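Local atomic coordinates of DNA primase (Aquifex aeolicus, PDB entry 2AU3), a protein that is a DnaG-family primase that probably synthesises short RNA primers on single-stranded DNA for DNA polymerase to extend during replication. Residues 13-16 with 17-20; 82-85 with 86-90; 100-103 with 104-108; 111-114 with 115-119; 219-222 with 223-227. All blocks are in the same frame, centred on the assembly; numbering follows the deposited sequence.

How the interactions relate
From the N terminus, the contacts follow one another in series, without nesting or crossing, and each joins residues adjoining in sequence. Interaction 1 turns the chain from helix 6-13 into helix 16-23. Interaction 2 is the last part of helix 79-90, and it touches interaction 1, where I14 and V19 pack against Y90; both belong to the zinc-binding part. Interactions 3 and 4 are successive parts of helix 101-122, its start and a buried stretch further on, their centres about 16 Å apart. Interaction 5 folds back the loop after strand 216-218 and reaches interaction 3 through a salt bridge between R223 and D102, tying this loop to the start of the long helix.

Interaction 1. Residues 13-16 with 17-20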
loop_
_atom_site.group_PDB
_atom_site.type_symbol
_atom_site.label_atom_id
_atom_site.label_comp_id
_atom_site.label_asym_id
_atom_site.label_seq_id
_atom_site.Cartn_x
_atom_site.Cartn_y
_atom_site.Cartn_z
ATOM N N GLU A 13 4.845 26.702 -4.039
ATOM C CA GLU A 13 4.996 27.702 -5.090
ATOM C C GLU A 13 5.282 27.109 -6.481
ATOM O O GLU A 13 4.921 27.718 -7.499
ATOM C CB GLU A 13 6.114 28.676 -4.705
ATOM C CG GLU A 13 6.312 29.823 -5.692
ATOM C CD GLU A 13 5.303 30.946 -5.507
ATOM O OE1 GLU A 13 4.372 30.809 -4.661
ATOM O OE2 GLU A 13 5.434 31.963 -6.217
ATOM N N ILE A 14 5.945 25.948 -6.535
ATOM C CA ILE A 14 6.306 25.346 -7.830
ATOM C C ILE A 14 5.089 24.724 -8.505
ATOM O O ILE A 14 4.229 24.159 -7.834
ATOM C CB ILE A 14 7.384 24.248 -7.667
ATOM C CG1 ILE A 14 8.720 24.857 -7.253
ATOM C CG2 ILE A 14 7.568 23.518 -8.965
ATOM C CD1 ILE A 14 9.599 23.862 -6.506
ATOM N N ASP A 15 5.012 24.850 -9.826
ATOM C CA ASP A 15 4.063 24.075 -10.617
ATOM C C ASP A 15 4.898 23.139 -11.464
ATOM O O ASP A 15 5.687 23.587 -12.295
ATOM C CB ASP A 15 3.205 24.992 -11.520
ATOM C CG ASP A 15 2.075 24.238 -12.245
ATOM O OD1 ASP A 15 2.107 22.976 -12.337
ATOM O OD2 ASP A 15 1.096 24.828 -12.751
ATOM N N ILE A 16 4.744 21.836 -11.238
ATOM C CA ILE A 16 5.577 20.843 -11.909
ATOM C C ILE A 16 5.525 20.943 -13.434
ATOM O O ILE A 16 6.509 20.661 -14.106
ATOM C CB ILE A 16 5.201 19.431 -11.443
ATOM C CG1 ILE A 16 6.246 18.416 -11.911
ATOM C CG2 ILE A 16 3.762 19.069 -11.883
ATOM C CD1 ILE A 16 6.125 17.048 -11.169
ATOM N N VAL A 17 4.374 21.359 -13.968
ATOM C CA VAL A 17 4.204 21.537 -15.404
ATOM C C VAL A 17 5.185 22.589 -15.936
ATOM O O VAL A 17 5.900 22.347 -16.913
ATOM C CB VAL A 17 2.726 21.886 -15.761
ATOM C CG1 VAL A 17 2.577 22.250 -17.237
ATOM C CG2 VAL A 17 1.819 20.719 -15.440
ATOM N N ASP A 18 5.245 23.744 -15.287
ATOM C CA ASP A 18 6.233 24.764 -15.683
ATOM C C ASP A 18 7.679 24.244 -15.591
ATOM O O ASP A 18 8.484 24.486 -16.503
ATOM C CB ASP A 18 6.099 26.052 -14.852
ATOM C CG ASP A 18 4.744 26.731 -15.022
ATOM O OD1 ASP A 18 4.166 26.689 -16.131
ATOM O OD2 ASP A 18 4.179 27.342 -14.090
ATOM N N VAL A 19 8.033 23.543 -14.512
ATOM C CA VAL A 19 9.445 23.108 -14.429
ATOM C C VAL A 19 9.861 22.049 -15.426
ATOM O O VAL A 19 10.922 22.183 -16.035
ATOM C CB VAL A 19 10.073 22.923 -12.975
ATOM C CG1 VAL A 19 9.091 23.101 -11.865
ATOM C CG2 VAL A 19 10.905 21.633 -12.836
ATOM N N ILE A 20 9.027 21.030 -15.643
ATOM C CA ILE A 20 9.396 19.981 -16.578
ATOM C C ILE A 20 9.348 20.469 -18.046
ATOM O O ILE A 20 10.133 20.011 -18.895
ATOM C CB ILE A 20 8.543 18.703 -16.326
ATOM C CG1 ILE A 20 8.744 18.228 -14.862
ATOM C CG2 ILE A 20 8.901 17.603 -17.332
ATOM C CD1 ILE A 20 8.328 16.761 -14.548
HETATM O O HOH W 1 5.507 27.393 -11.885
#
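D15 reaches over the start of helix 16-23, where its side chain meets V17 and D18. Its CB lies 3.6 Å from D18 OD2. From there CG stands anti to the backbone N (chi1 -173°), which swings the carboxylate over the amide of V17. D15 OD1 accepts from V17 N at 3.2 Å, met from above the carboxylate plane, 48° out of it, and also brushes V17 CB. The same oxygen takes a second bond from NE2 of Q54, whose OE1 accepts from I16 N, so one amide group holds both the cap and the next residue. At the other branch, D15 OD2 stands 4.2 Å from D18 OD2, a pair of like charges that probably disfavour each other. A water probably eases the approach: it donates to D18 OD2 at 2.6 Å and accepts weakly from D15 N, bridging where a capping box would have a direct bond. The backbone of D15 contributes too, its O accepting from V19 N at 3.2 Å. On the buried side, I16 and I20 lie side by side, I16 CG1 3.7 Å from I20 CD1, both also packing on V49 of strand 47-50. I14 CG2 crosses V19 CG1 very closely, but the first torsion of V19 is nearly eclipsed, so the exact fit there is doubtful. The whole is an aspartate N-cap with hydrophobic residues on the inner side, linking two short helices at the beginning of the zinc-binding domain.

Interaction 2. Residues 82-85 with 86-90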
loop_
_atom_site.group_PDB
_atom_site.type_symbol
_atom_site.label_atom_id
_atom_site.label_comp_id
_atom_site.label_asym_id
_atom_site.label_seq_id
_atom_site.Cartn_x
_atom_site.Cartn_y
_atom_site.Cartn_z
ATOM N N ALA A 82 18.842 20.339 -5.993
ATOM C CA ALA A 82 17.801 20.698 -6.968
ATOM C C ALA A 82 16.840 21.704 -6.365
ATOM O O ALA A 82 16.392 22.640 -7.049
ATOM C CB ALA A 82 17.030 19.449 -7.425
ATOM N N ALA A 83 16.494 21.491 -5.097
ATOM C CA ALA A 83 15.660 22.440 -4.363
ATOM C C ALA A 83 16.255 23.865 -4.384
ATOM O O ALA A 83 15.539 24.845 -4.608
ATOM C CB ALA A 83 15.445 21.960 -2.961
ATOM N N LEU A 84 17.562 23.967 -4.190
ATOM C CA LEU A 84 18.232 25.273 -4.149
ATOM C C LEU A 84 18.208 25.925 -5.518
ATOM O O LEU A 84 18.024 27.126 -5.629
ATOM C CB LEU A 84 19.686 25.143 -3.659
ATOM C CG LEU A 84 20.469 26.454 -3.392
ATOM C CD1 LEU A 84 19.665 27.486 -2.604
ATOM C CD2 LEU A 84 21.789 26.174 -2.685
ATOM N N GLU A 85 18.411 25.126 -6.556
ATOM C CA GLU A 85 18.388 25.645 -7.912
ATOM C C GLU A 85 16.996 26.187 -8.269
ATOM O O GLU A 85 16.887 27.273 -8.869
ATOM C CB GLU A 85 18.842 24.571 -8.904
ATOM C CG GLU A 85 18.905 25.039 -10.352
ATOM C CD GLU A 85 19.976 26.096 -10.602
ATOM O OE1 GLU A 85 20.875 26.290 -9.728
ATOM O OE2 GLU A 85 19.916 26.736 -11.688
ATOM N N LEU A 86 15.942 25.456 -7.873
ATOM C CA LEU A 86 14.566 25.908 -8.111
ATOM C C LEU A 86 14.179 27.124 -7.255
ATOM O O LEU A 86 13.426 27.993 -7.701
ATOM C CB LEU A 86 13.553 24.770 -7.897
ATOM C CG LEU A 86 13.554 23.729 -9.011
ATOM C CD1 LEU A 86 12.532 22.648 -8.769
ATOM C CD2 LEU A 86 13.388 24.374 -10.413
ATOM N N ALA A 87 14.669 27.166 -6.023
ATOM C CA ALA A 87 14.382 28.293 -5.137
ATOM C C ALA A 87 14.902 29.604 -5.734
ATOM O O ALA A 87 14.208 30.609 -5.691
ATOM C CB ALA A 87 14.940 28.051 -3.708
ATOM N N LYS A 88 16.095 29.563 -6.333
ATOM C CA LYS A 88 16.640 30.720 -7.042
ATOM C C LYS A 88 15.748 31.134 -8.219
ATOM O O LYS A 88 15.419 32.307 -8.365
ATOM C CB LYS A 88 18.084 30.456 -7.510
ATOM C CG LYS A 88 19.077 30.268 -6.357
ATOM C CD LYS A 88 20.528 30.187 -6.854
ATOM C CE LYS A 88 21.259 28.989 -6.250
ATOM N NZ LYS A 88 22.561 28.667 -6.938
ATOM N N ARG A 89 15.330 30.161 -9.030
ATOM C CA ARG A 89 14.423 30.428 -10.160
ATOM C C ARG A 89 13.081 31.040 -9.728
ATOM O O ARG A 89 12.458 31.786 -10.487
ATOM C CB ARG A 89 14.151 29.140 -10.941
ATOM C CG ARG A 89 15.314 28.670 -11.800
ATOM C CD ARG A 89 15.761 29.694 -12.854
ATOM N NE ARG A 89 14.760 29.971 -13.899
ATOM C CZ ARG A 89 14.346 29.090 -14.816
ATOM N NH1 ARG A 89 14.810 27.843 -14.808
ATOM N NH2 ARG A 89 13.462 29.458 -15.735
ATOM N N TYR A 90 12.637 30.721 -8.515
ATOM C CA TYR A 90 11.315 31.138 -8.074
ATOM C C TYR A 90 11.378 32.331 -7.116
ATOM O O TYR A 90 10.347 32.883 -6.757
ATOM C CB TYR A 90 10.536 29.952 -7.467
ATOM C CG TYR A 90 9.827 29.094 -8.512
ATOM C CD1 TYR A 90 8.547 29.434 -8.988
ATOM C CD2 TYR A 90 10.442 27.955 -9.040
ATOM C CE1 TYR A 90 7.898 28.639 -9.978
ATOM C CE2 TYR A 90 9.811 27.163 -10.023
ATOM C CZ TYR A 90 8.543 27.502 -10.478
ATOM O OH TYR A 90 7.959 26.714 -11.448
#
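E85, L86 and K88 account for much of the contact within the last turns of the alpha-helix 79-90, where amide N-H groups bond to carbonyls four residues back. L86 N donates to A82 O at 3.0 Å, and the leucine side chain folds over the same carbonyl: its CG, placed beside its own backbone N (chi1 -74°), comes to 3.6 Å from A82 O. The far end of L86 turns inward to I14 and to I68 of helix 67-75. K88 runs back along the outer surface. Its N donates to L84 O at 3.2 Å, its CG lies 3.4 Å from that oxygen, and its CE crosses L84 CG at 3.9 Å, so the aliphatic part of the lysine packs on the leucine. E85 points outward and bends at its second torsion (chi2 66°), which leaves OE1 4.0 Å from K88 NZ, too far for a salt bridge though the opposite charges probably attract. One turn on, R89 N bonds to E85 O, while its guanidinium pairs with E22 of helix 16-23. At the helix end the amide of Y90 is shared between two weak bonds, to L86 O at 3.0 Å and to A87 O at 3.2 Å.

Interaction 3. Residues 100-103 with 104-108; sequences SKDE and KVYVA
K101 O takes the shortest hydrogen bond between 100-103 and 104-108, from V105 N at 2.8 Å, with the donor nearly in line with the carbonyl. V105 CG2 also rests against this oxygen, and K104 CB comes within 3.3 Å of K101 O. One residue earlier S100 is the N-cap of the helix: its OG accepts from E103 N at 3.1 Å in a nearly straight bond (167°), while its carbonyl accepts from K104 N. The hydroxyl gets there because it lies between the backbone N and the carbonyl carbon (chi1 66°), turned toward the first helical amides. K104 then doubles back over the start of the helix, CE 3.7 Å from K101 CA. On another face D102 and Y106 lie side by side and point the same way. D102 OD1 is 3.8 Å from Y106 CE2, with carboxylate and ring planes 66° apart, and Y106 CD2 is 3.3 Å from D102 O. D102 OD1 also forms a salt bridge with R223, and the Y106 ring makes a cation-pi contact with R199. E103 pairs with R11 of helix 6-13. Thus the N-terminal turns of helix 101-122 are flanked by helix 79-90, where F80 meets K104 and V107, and by helix 164-168, where A166 touches K104 and V105.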
loop_
_atom_site.group_PDB
_atom_site.type_symbol
_atom_site.label_atom_id
_atom_site.label_comp_id
_atom_site.label_asym_id
_atom_site.label_seq_id
_atom_site.Cartn_x
_atom_site.Cartn_y
_atom_site.Cartn_z
ATOM N N SER A 100 15.203 20.699 8.063
ATOM C CA SER A 100 15.022 19.812 9.201
ATOM C C SER A 100 15.408 18.363 8.865
ATOM O O SER A 100 15.223 17.905 7.723
ATOM C CB SER A 100 13.578 19.855 9.668
ATOM O OG SER A 100 12.736 19.305 8.682
ATOM N N LYS A 101 15.930 17.654 9.863
ATOM C CA LYS A 101 16.212 16.223 9.739
ATOM C C LYS A 101 14.959 15.495 9.286
ATOM O O LYS A 101 14.995 14.620 8.425
ATOM C CB LYS A 101 16.670 15.658 11.074
ATOM C CG LYS A 101 16.860 14.145 11.093
ATOM C CD LYS A 101 18.187 13.779 11.755
ATOM C CE LYS A 101 17.973 13.240 13.141
ATOM N NZ LYS A 101 19.171 13.422 14.036
ATOM N N ASP A 102 13.857 15.881 9.905
ATOM C CA ASP A 102 12.536 15.392 9.601
ATOM C C ASP A 102 12.257 15.339 8.092
ATOM O O ASP A 102 11.896 14.293 7.562
ATOM C CB ASP A 102 11.538 16.295 10.316
ATOM C CG ASP A 102 10.137 15.780 10.252
ATOM O OD1 ASP A 102 9.964 14.550 10.210
ATOM O OD2 ASP A 102 9.150 16.546 10.274
ATOM N N GLU A 103 12.420 16.475 7.419
ATOM C CA GLU A 103 12.343 16.559 5.961
ATOM C C GLU A 103 13.323 15.597 5.261
ATOM O O GLU A 103 12.986 14.986 4.239
ATOM C CB GLU A 103 12.675 17.987 5.521
ATOM C CG GLU A 103 11.804 18.543 4.411
ATOM C CD GLU A 103 10.327 18.530 4.754
ATOM O OE1 GLU A 103 9.899 19.352 5.599
ATOM O OE2 GLU A 103 9.599 17.700 4.169
ATOM N N LYS A 104 14.536 15.488 5.807
ATOM C CA LYS A 104 15.576 14.667 5.192
ATOM C C LYS A 104 15.229 13.193 5.268
ATOM O O LYS A 104 15.562 12.442 4.367
ATOM C CB LYS A 104 16.947 14.907 5.829
ATOM C CG LYS A 104 17.557 16.288 5.614
ATOM C CD LYS A 104 18.928 16.402 6.340
ATOM C CE LYS A 104 19.054 15.374 7.511
ATOM N NZ LYS A 104 20.295 15.462 8.355
ATOM N N VAL A 105 14.611 12.781 6.370
ATOM C CA VAL A 105 14.140 11.395 6.530
ATOM C C VAL A 105 13.262 10.968 5.330
ATOM O O VAL A 105 13.542 9.972 4.649
ATOM C CB VAL A 105 13.445 11.217 7.909
ATOM C CG1 VAL A 105 12.683 9.869 8.018
ATOM C CG2 VAL A 105 14.492 11.306 9.030
ATOM N N TYR A 106 12.250 11.780 5.020
ATOM C CA TYR A 106 11.335 11.456 3.924
ATOM C C TYR A 106 12.058 11.467 2.595
ATOM O O TYR A 106 11.786 10.642 1.727
ATOM C CB TYR A 106 10.142 12.433 3.903
ATOM C CG TYR A 106 9.181 12.180 5.046
ATOM C CD1 TYR A 106 8.258 11.115 4.988
ATOM C CD2 TYR A 106 9.220 12.955 6.201
ATOM C CE1 TYR A 106 7.375 10.856 6.046
ATOM C CE2 TYR A 106 8.355 12.695 7.282
ATOM C CZ TYR A 106 7.430 11.641 7.196
ATOM O OH TYR A 106 6.574 11.376 8.255
ATOM N N VAL A 107 13.000 12.396 2.436
ATOM C CA VAL A 107 13.758 12.456 1.207
ATOM C C VAL A 107 14.657 11.231 1.095
ATOM O O VAL A 107 14.827 10.702 -0.001
ATOM C CB VAL A 107 14.557 13.780 1.060
ATOM C CG1 VAL A 107 15.625 13.678 -0.043
ATOM C CG2 VAL A 107 13.605 14.933 0.770
ATOM N N ALA A 108 15.195 10.766 2.225
ATOM C CA ALA A 108 16.049 9.578 2.238
ATOM C C ALA A 108 15.239 8.328 1.904
ATOM O O ALA A 108 15.662 7.493 1.104
ATOM C CB ALA A 108 16.733 9.401 3.604
#

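Interaction 4. Residues 111-114 with 115-119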
loop_
_atom_site.group_PDB
_atom_site.type_symbol
_atom_site.label_atom_id
_atom_site.label_comp_id
_atom_site.label_asym_id
_atom_site.label_seq_id
_atom_site.Cartn_x
_atom_site.Cartn_y
_atom_site.Cartn_z
ATOM N N ARG A 111 14.725 8.393 -1.784
ATOM C CA ARG A 111 15.933 8.119 -2.547
ATOM C C ARG A 111 16.331 6.642 -2.459
ATOM O O ARG A 111 16.910 6.076 -3.395
ATOM C CB ARG A 111 17.091 8.985 -2.045
ATOM C CG ARG A 111 18.390 8.698 -2.754
ATOM C CD ARG A 111 18.302 9.074 -4.245
ATOM N NE ARG A 111 19.504 8.794 -5.006
ATOM C CZ ARG A 111 19.724 7.672 -5.684
ATOM N NH1 ARG A 111 18.843 6.662 -5.651
ATOM N NH2 ARG A 111 20.841 7.556 -6.387
ATOM N N VAL A 112 16.107 6.055 -1.296
ATOM C CA VAL A 112 16.430 4.657 -1.084
ATOM C C VAL A 112 15.445 3.789 -1.888
ATOM O O VAL A 112 15.825 2.792 -2.474
ATOM C CB VAL A 112 16.415 4.303 0.420
ATOM C CG1 VAL A 112 16.432 2.776 0.648
ATOM C CG2 VAL A 112 17.605 4.943 1.128
ATOM N N CYS A 113 14.199 4.221 -1.961
ATOM C CA CYS A 113 13.216 3.577 -2.841
ATOM C C CYS A 113 13.700 3.537 -4.301
ATOM O O CYS A 113 13.650 2.484 -4.955
ATOM C CB CYS A 113 11.866 4.300 -2.737
ATOM S SG CYS A 113 10.528 3.518 -3.695
ATOM N N ASP A 114 14.238 4.657 -4.787
ATOM C CA ASP A 114 14.753 4.759 -6.167
ATOM C C ASP A 114 15.938 3.845 -6.394
ATOM O O ASP A 114 16.110 3.288 -7.490
ATOM C CB ASP A 114 15.190 6.199 -6.477
ATOM C CG ASP A 114 14.031 7.205 -6.377
ATOM O OD1 ASP A 114 12.850 6.834 -6.626
ATOM O OD2 ASP A 114 14.219 8.392 -6.030
ATOM N N PHE A 115 16.768 3.712 -5.365
ATOM C CA PHE A 115 17.944 2.846 -5.406
ATOM C C PHE A 115 17.536 1.370 -5.581
ATOM O O PHE A 115 18.054 0.648 -6.449
ATOM C CB PHE A 115 18.771 3.031 -4.118
ATOM C CG PHE A 115 19.777 1.947 -3.890
ATOM C CD1 PHE A 115 20.900 1.842 -4.705
ATOM C CD2 PHE A 115 19.584 1.007 -2.887
ATOM C CE1 PHE A 115 21.832 0.814 -4.520
ATOM C CE2 PHE A 115 20.507 -0.019 -2.686
ATOM C CZ PHE A 115 21.644 -0.104 -3.508
ATOM N N TYR A 116 16.595 0.940 -4.750
ATOM C CA TYR A 116 16.053 -0.415 -4.822
ATOM C C TYR A 116 15.347 -0.713 -6.153
ATOM O O TYR A 116 15.478 -1.821 -6.696
ATOM C CB TYR A 116 15.065 -0.622 -3.704
ATOM C CG TYR A 116 15.648 -0.742 -2.324
ATOM C CD1 TYR A 116 16.905 -1.315 -2.105
ATOM C CD2 TYR A 116 14.914 -0.331 -1.216
ATOM C CE1 TYR A 116 17.429 -1.430 -0.789
ATOM C CE2 TYR A 116 15.416 -0.482 0.092
ATOM C CZ TYR A 116 16.653 -1.037 0.286
ATOM O OH TYR A 116 17.120 -1.183 1.566
ATOM N N ARG A 117 14.566 0.249 -6.638
ATOM C CA ARG A 117 13.908 0.125 -7.943
ATOM C C ARG A 117 14.939 -0.090 -9.046
ATOM O O ARG A 117 14.804 -1.000 -9.847
ATOM C CB ARG A 117 13.058 1.364 -8.265
ATOM C CG ARG A 117 12.486 1.332 -9.661
ATOM C CD ARG A 117 11.965 2.688 -10.184
ATOM N NE ARG A 117 10.956 3.251 -9.294
ATOM C CZ ARG A 117 11.143 4.351 -8.586
ATOM N NH1 ARG A 117 12.296 5.001 -8.698
ATOM N NH2 ARG A 117 10.183 4.814 -7.778
ATOM N N GLU A 118 15.976 0.745 -9.073
ATOM C CA GLU A 118 17.040 0.595 -10.060
ATOM C C GLU A 118 17.704 -0.763 -9.913
ATOM O O GLU A 118 18.099 -1.380 -10.904
ATOM C CB GLU A 118 18.114 1.672 -9.857
ATOM C CG GLU A 118 18.514 2.402 -11.131
ATOM C CD GLU A 118 19.898 2.015 -11.626
ATOM O OE1 GLU A 118 19.979 1.021 -12.392
ATOM O OE2 GLU A 118 20.907 2.698 -11.260
ATOM N N SER A 119 17.873 -1.193 -8.670
ATOM C CA SER A 119 18.562 -2.426 -8.376
ATOM C C SER A 119 17.748 -3.631 -8.864
ATOM O O SER A 119 18.302 -4.585 -9.384
ATOM C CB SER A 119 18.856 -2.505 -6.891
ATOM O OG SER A 119 19.733 -1.441 -6.493
#
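D114 OD1 lies at the edge of the R117 guanidinium, 16° out of its plane, and accepts from R117 NH1 at 2.8 Å in a salt bridge. The oxygen is met on its anti side, from well out of the carboxylate plane, and carboxylate and guanidinium are turned 36° apart. C113 SG approaches the same guanidinium obliquely, 4.3 Å from R117 NH2. The F115 ring has S119 OG over one face, 3.6 Å above its plane and offset toward the rim, while V112 O sits at its edge. The Y116 ring is touched obliquely by V112 CG1, 3.5 Å from Y116 CE2; the side chains run alongside each other because the tyrosine CG is beside its backbone N (chi1 -72°). All this rides on an alpha-helix, part of helix 101-122, in which Y116 N donates to V112 O at 3.0 Å and R117 N to C113 O at 2.9 Å. The D114–R117 pair is an i, i+3 bridge; D114 OD2 turns to K69 and R117 NH2 to D144, so both ends have second partners. Y116 OH bonds to D183, and its ring meets F203 edge-to-face. A leucine in place of Y116 would probably leave D183 without this hydroxyl partner, F203 without its edge-to-face mate and a gap beside V112 CG1. Further along, F115 O accepts from both S119 N and S119 OG, the latter at 2.7 Å, the two donors arriving from opposite faces of the carbonyl plane. V112 and F115 both rest on L154 of helix 151-161.

Interaction 5. Residues 219-222 with 223-227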
loop_
_atom_site.group_PDB
_atom_site.type_symbol
_atom_site.label_atom_id
_atom_site.label_comp_id
_atom_site.label_asym_id
_atom_site.label_seq_id
_atom_site.Cartn_x
_atom_site.Cartn_y
_atom_site.Cartn_z
ATOM N N SER A 219 10.112 -2.641 7.983
ATOM C CA SER A 219 10.762 -1.615 8.763
ATOM C C SER A 219 10.274 -1.705 10.234
ATOM O O SER A 219 9.117 -1.998 10.491
ATOM C CB SER A 219 10.432 -0.247 8.158
ATOM O OG SER A 219 10.931 -0.184 6.827
ATOM N N PRO A 220 11.154 -1.494 11.192
ATOM C CA PRO A 220 10.733 -1.476 12.604
ATOM C C PRO A 220 9.899 -0.210 12.877
ATOM O O PRO A 220 10.035 0.778 12.147
ATOM C CB PRO A 220 12.055 -1.436 13.367
ATOM C CG PRO A 220 13.067 -0.868 12.356
ATOM C CD PRO A 220 12.602 -1.270 11.006
ATOM N N ASP A 221 9.036 -0.226 13.878
ATOM C CA ASP A 221 8.246 0.986 14.142
ATOM C C ASP A 221 9.153 2.129 14.535
ATOM O O ASP A 221 10.254 1.910 15.054
ATOM C CB ASP A 221 7.174 0.748 15.194
ATOM C CG ASP A 221 5.897 0.138 14.594
ATOM O OD1 ASP A 221 5.875 -0.158 13.367
ATOM O OD2 ASP A 221 4.879 -0.086 15.275
ATOM N N SER A 222 8.704 3.346 14.262
ATOM C CA SER A 222 9.514 4.534 14.508
ATOM C C SER A 222 8.600 5.732 14.407
ATOM O O SER A 222 7.384 5.579 14.237
ATOM C CB SER A 222 10.628 4.637 13.473
ATOM O OG SER A 222 10.102 4.798 12.159
ATOM N N ARG A 223 9.174 6.924 14.499
ATOM C CA ARG A 223 8.398 8.139 14.301
ATOM C C ARG A 223 7.664 8.155 12.968
ATOM O O ARG A 223 6.501 8.532 12.915
ATOM C CB ARG A 223 9.285 9.382 14.405
ATOM C CG ARG A 223 8.510 10.659 14.733
ATOM C CD ARG A 223 9.420 11.874 15.019
ATOM N NE ARG A 223 10.348 12.110 13.907
ATOM C CZ ARG A 223 10.045 12.792 12.805
ATOM N NH1 ARG A 223 8.844 13.343 12.661
ATOM N NH2 ARG A 223 10.951 12.941 11.848
ATOM N N VAL A 224 8.354 7.763 11.901
ATOM C CA VAL A 224 7.819 7.881 10.542
ATOM C C VAL A 224 6.931 6.683 10.146
ATOM O O VAL A 224 6.004 6.837 9.351
ATOM C CB VAL A 224 8.962 8.126 9.487
ATOM C CG1 VAL A 224 9.786 6.858 9.190
ATOM C CG2 VAL A 224 8.405 8.717 8.189
ATOM N N PHE A 225 7.205 5.509 10.724
ATOM C CA PHE A 225 6.554 4.266 10.296
ATOM C C PHE A 225 5.827 3.556 11.465
ATOM O O PHE A 225 6.453 3.126 12.437
ATOM C CB PHE A 225 7.605 3.339 9.650
ATOM C CG PHE A 225 7.054 2.019 9.174
ATOM C CD1 PHE A 225 6.342 1.943 7.993
ATOM C CD2 PHE A 225 7.244 0.857 9.919
ATOM C CE1 PHE A 225 5.808 0.718 7.560
ATOM C CE2 PHE A 225 6.731 -0.352 9.503
ATOM C CZ PHE A 225 6.022 -0.433 8.321
ATOM N N LYS A 226 4.502 3.447 11.377
ATOM C CA LYS A 226 3.758 2.623 12.333
ATOM C C LYS A 226 2.925 1.600 11.572
ATOM O O LYS A 226 1.948 1.967 10.904
ATOM C CB LYS A 226 2.870 3.486 13.237
ATOM C CG LYS A 226 3.525 4.804 13.743
ATOM C CD LYS A 226 3.717 4.794 15.250
ATOM C CE LYS A 226 4.472 6.048 15.763
ATOM N NZ LYS A 226 3.875 7.349 15.339
ATOM N N LYS A 227 3.323 0.329 11.660
ATOM C CA LYS A 227 2.694 -0.716 10.845
ATOM C C LYS A 227 1.207 -0.848 11.151
ATOM O O LYS A 227 0.401 -0.989 10.239
ATOM C CB LYS A 227 3.444 -2.068 10.926
ATOM C CG LYS A 227 3.280 -2.858 12.221
ATOM C CD LYS A 227 4.464 -3.784 12.481
ATOM C CE LYS A 227 4.270 -5.168 11.873
ATOM N NZ LYS A 227 5.547 -5.998 11.898
#
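S222 N donates to F225 O at 2.9 Å, and K227 N to D221 OD1 at 3.1 Å in a nearly straight bond (168°). The D221 oxygen is met on its syn side, 33° out of the carboxylate plane. A third, weak bond runs from F225 N to S222 OG at 3.3 Å; the hydroxyl is near because it stands between its own backbone N and carbonyl carbon (chi1 63°), facing into the loop. The two bonds between S222 and F225 close a reversal at 222-225, a beta turn whose two inner residues, R223 and V224, have type I-like backbone angles; the D221-K227 bond joins the arms beyond it. The D221 carboxylate thereby grips the returning arm of the loop by its backbone. F225 fills the space within the loop: S219 CB lies over one face of its ring in a CH-pi contact, 4.1 Å from the centroid, and K227 N is over the opposite face. P220 O stands at the ring edge, 3.6 Å from F225 CD2, and S219 O is 3.1 Å from F225 CE2. With F225 cut back to an alanine, S219 CB would probably lose the ring face it packs on, and a gap would open between the arms of the loop. On the turn itself, the bent K226 chain brings CE to 3.3 Å from S222 O. The loop leaves strand 216-218 at the edge of a four-stranded sheet: S219 bonds through its backbone and OG to F203 of strand 200-207, its OG also to N172. V224 rests on L109 of helix 101-122, and K227 O bonds to Q279 of helix 277-284.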